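Local coordinates for protein Exo-beta-1,3-galactanase (Bifidobacterium bifidum, PDB 5FLW) that probably hydrolyses beta-1,3-linked galactan from the chain end, as a putative exo-beta-1,3-galactanase of glycoside hydrolase family 43, at residues Y200-G204 with W227-F233. Sequence-based numbering, arbitrary orientation.
Sequences YYWFG and WSEWKLF
W202 is the middle ring of a cluster of three tryptophans, meeting W227 with its edge and W230 with a face. Its CG stands anti to the backbone N (chi1 180°), which carries the indole out from the strand toward 227-233. There the benzo edge points into W227, with CE3 3.4 Å above the centre of that ring and the planes at 79°, a T-shaped pair. In the second T-shaped pair the roles change: W230 brings CH2 to 3.6 Å from CD2 of W202, its edge on the face, off toward the rim. Tryptophan suits the middle place because one broad ring can offer both edge and face. The neighbouring W230 CZ3 lies 3.3 Å from the backbone O of W202, while CH2 of W227 rests on CB of Y200. A further edge-to-face pair, planes at 85°, sets CD2 of F203 against the face of F233, flat apolar rings suited to burial. No hydrogen bond joins the segments, since strand 216-220 lies between strands 199-205 and 231-232. W227 and W230 rest on its S218, while W202 also touches P191 and I193 of strand 191-196 in this family 43 beta-propeller blade; F203 and F233 both reach I283 of strand 278-286 in another blade.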
# COMPACT_ATOMS: atom_id res chain seq x y z
N TYR A 200 -17.09 0.26 -3.72
CA TYR A 200 -15.68 0.01 -3.38
C TYR A 200 -14.93 -0.45 -4.62
O TYR A 200 -15.44 -1.25 -5.41
CB TYR A 200 -15.58 -1.09 -2.31
CG TYR A 200 -16.31 -0.79 -1.02
CD1 TYR A 200 -15.72 -0.01 -0.03
CD2 TYR A 200 -17.61 -1.29 -0.79
CE1 TYR A 200 -16.38 0.26 1.15
CE2 TYR A 200 -18.28 -1.01 0.39
CZ TYR A 200 -17.67 -0.23 1.36
OH TYR A 200 -18.32 0.05 2.55
N TYR A 201 -13.72 0.06 -4.80
CA TYR A 201 -12.84 -0.34 -5.89
C TYR A 201 -11.58 -0.91 -5.26
O TYR A 201 -10.94 -0.24 -4.45
CB TYR A 201 -12.47 0.85 -6.80
CG TYR A 201 -13.64 1.53 -7.54
CD1 TYR A 201 -14.61 2.26 -6.84
CD2 TYR A 201 -13.72 1.49 -8.94
CE1 TYR A 201 -15.66 2.90 -7.52
CE2 TYR A 201 -14.76 2.12 -9.62
CZ TYR A 201 -15.73 2.83 -8.91
OH TYR A 201 -16.76 3.47 -9.58
N TRP A 202 -11.24 -2.15 -5.63
CA TRP A 202 -10.13 -2.91 -5.07
C TRP A 202 -9.17 -3.24 -6.20
O TRP A 202 -9.53 -3.95 -7.15
CB TRP A 202 -10.71 -4.19 -4.45
CG TRP A 202 -9.78 -5.17 -3.80
CD1 TRP A 202 -8.40 -5.13 -3.73
CD2 TRP A 202 -10.17 -6.38 -3.12
NE1 TRP A 202 -7.93 -6.23 -3.05
CE2 TRP A 202 -8.99 -7.01 -2.66
CE3 TRP A 202 -11.41 -6.98 -2.84
CZ2 TRP A 202 -9.02 -8.23 -1.95
CZ3 TRP A 202 -11.44 -8.18 -2.13
CH2 TRP A 202 -10.25 -8.79 -1.68
N PHE A 203 -7.93 -2.74 -6.10
CA PHE A 203 -6.89 -2.93 -7.10
C PHE A 203 -5.83 -3.90 -6.57
O PHE A 203 -5.56 -3.94 -5.36
CB PHE A 203 -6.20 -1.60 -7.44
CG PHE A 203 -7.14 -0.54 -7.92
CD1 PHE A 203 -7.93 0.18 -7.03
CD2 PHE A 203 -7.25 -0.24 -9.28
CE1 PHE A 203 -8.82 1.18 -7.50
CE2 PHE A 203 -8.13 0.76 -9.74
CZ PHE A 203 -8.90 1.46 -8.85
N GLY A 204 -5.19 -4.64 -7.48
CA GLY A 204 -4.07 -5.48 -7.11
C GLY A 204 -3.27 -5.91 -8.33
O GLY A 204 -3.63 -5.62 -9.47
N TRP A 227 -17.95 -9.57 -4.95
CA TRP A 227 -16.98 -8.83 -5.73
C TRP A 227 -17.09 -9.20 -7.20
O TRP A 227 -17.23 -10.37 -7.56
CB TRP A 227 -15.58 -9.08 -5.18
CG TRP A 227 -15.37 -8.36 -3.88
CD1 TRP A 227 -15.54 -8.87 -2.62
CD2 TRP A 227 -14.99 -6.99 -3.71
NE1 TRP A 227 -15.26 -7.91 -1.67
CE2 TRP A 227 -14.93 -6.74 -2.32
CE3 TRP A 227 -14.68 -5.94 -4.60
CZ2 TRP A 227 -14.56 -5.48 -1.79
CZ3 TRP A 227 -14.32 -4.68 -4.07
CH2 TRP A 227 -14.27 -4.46 -2.68
N SER A 228 -17.04 -8.18 -8.05
CA SER A 228 -17.23 -8.34 -9.49
C SER A 228 -16.02 -9.05 -10.11
O SER A 228 -14.98 -9.26 -9.48
CB SER A 228 -17.42 -6.98 -10.15
OG SER A 228 -16.19 -6.29 -10.27
N GLU A 229 -16.18 -9.41 -11.39
CA GLU A 229 -15.07 -9.91 -12.20
C GLU A 229 -13.88 -8.95 -12.10
O GLU A 229 -14.06 -7.73 -12.04
CB GLU A 229 -15.57 -9.96 -13.65
CG GLU A 229 -14.48 -10.18 -14.67
CD GLU A 229 -14.95 -9.97 -16.12
OE1 GLU A 229 -15.90 -9.19 -16.36
OE2 GLU A 229 -14.36 -10.59 -17.03
N TRP A 230 -12.67 -9.49 -12.11
CA TRP A 230 -11.48 -8.65 -12.06
C TRP A 230 -11.13 -8.22 -13.49
O TRP A 230 -10.97 -9.06 -14.37
CB TRP A 230 -10.32 -9.38 -11.39
CG TRP A 230 -10.56 -9.58 -9.92
CD1 TRP A 230 -11.35 -10.52 -9.34
CD2 TRP A 230 -10.01 -8.80 -8.85
NE1 TRP A 230 -11.33 -10.38 -7.98
CE2 TRP A 230 -10.51 -9.33 -7.65
CE3 TRP A 230 -9.14 -7.71 -8.80
CZ2 TRP A 230 -10.17 -8.81 -6.41
CZ3 TRP A 230 -8.81 -7.19 -7.56
CH2 TRP A 230 -9.32 -7.74 -6.38
N LYS A 231 -10.91 -7.01 -13.78
CA LYS A 231 -10.72 -6.32 -15.05
C LYS A 231 -9.47 -5.47 -15.08
O LYS A 231 -8.97 -5.03 -14.05
CB LYS A 231 -11.91 -5.41 -15.34
CG LYS A 231 -13.22 -6.13 -15.60
CD LYS A 231 -14.34 -5.13 -15.85
CE LYS A 231 -15.65 -5.83 -16.13
NZ LYS A 231 -16.75 -4.86 -16.35
N LEU A 232 -8.87 -5.32 -16.15
CA LEU A 232 -7.69 -4.48 -16.27
C LEU A 232 -8.09 -3.02 -16.19
O LEU A 232 -9.14 -2.63 -16.69
CB LEU A 232 -7.07 -4.69 -17.66
CG LEU A 232 -5.93 -5.69 -17.90
CD1 LEU A 232 -6.42 -7.12 -17.74
CD2 LEU A 232 -5.33 -5.49 -19.28
N PHE A 233 -7.27 -2.19 -15.56
CA PHE A 233 -7.49 -0.74 -15.56
C PHE A 233 -6.54 0.07 -16.45
O PHE A 233 -6.84 1.23 -16.74
CB PHE A 233 -7.56 -0.13 -14.14
CG PHE A 233 -6.37 -0.44 -13.27
CD1 PHE A 233 -6.33 -1.61 -12.50
CD2 PHE A 233 -5.30 0.44 -13.20
CE1 PHE A 233 -5.22 -1.90 -11.68
CE2 PHE A 233 -4.17 0.16 -12.38
CZ PHE A 233 -4.15 -1.01 -11.62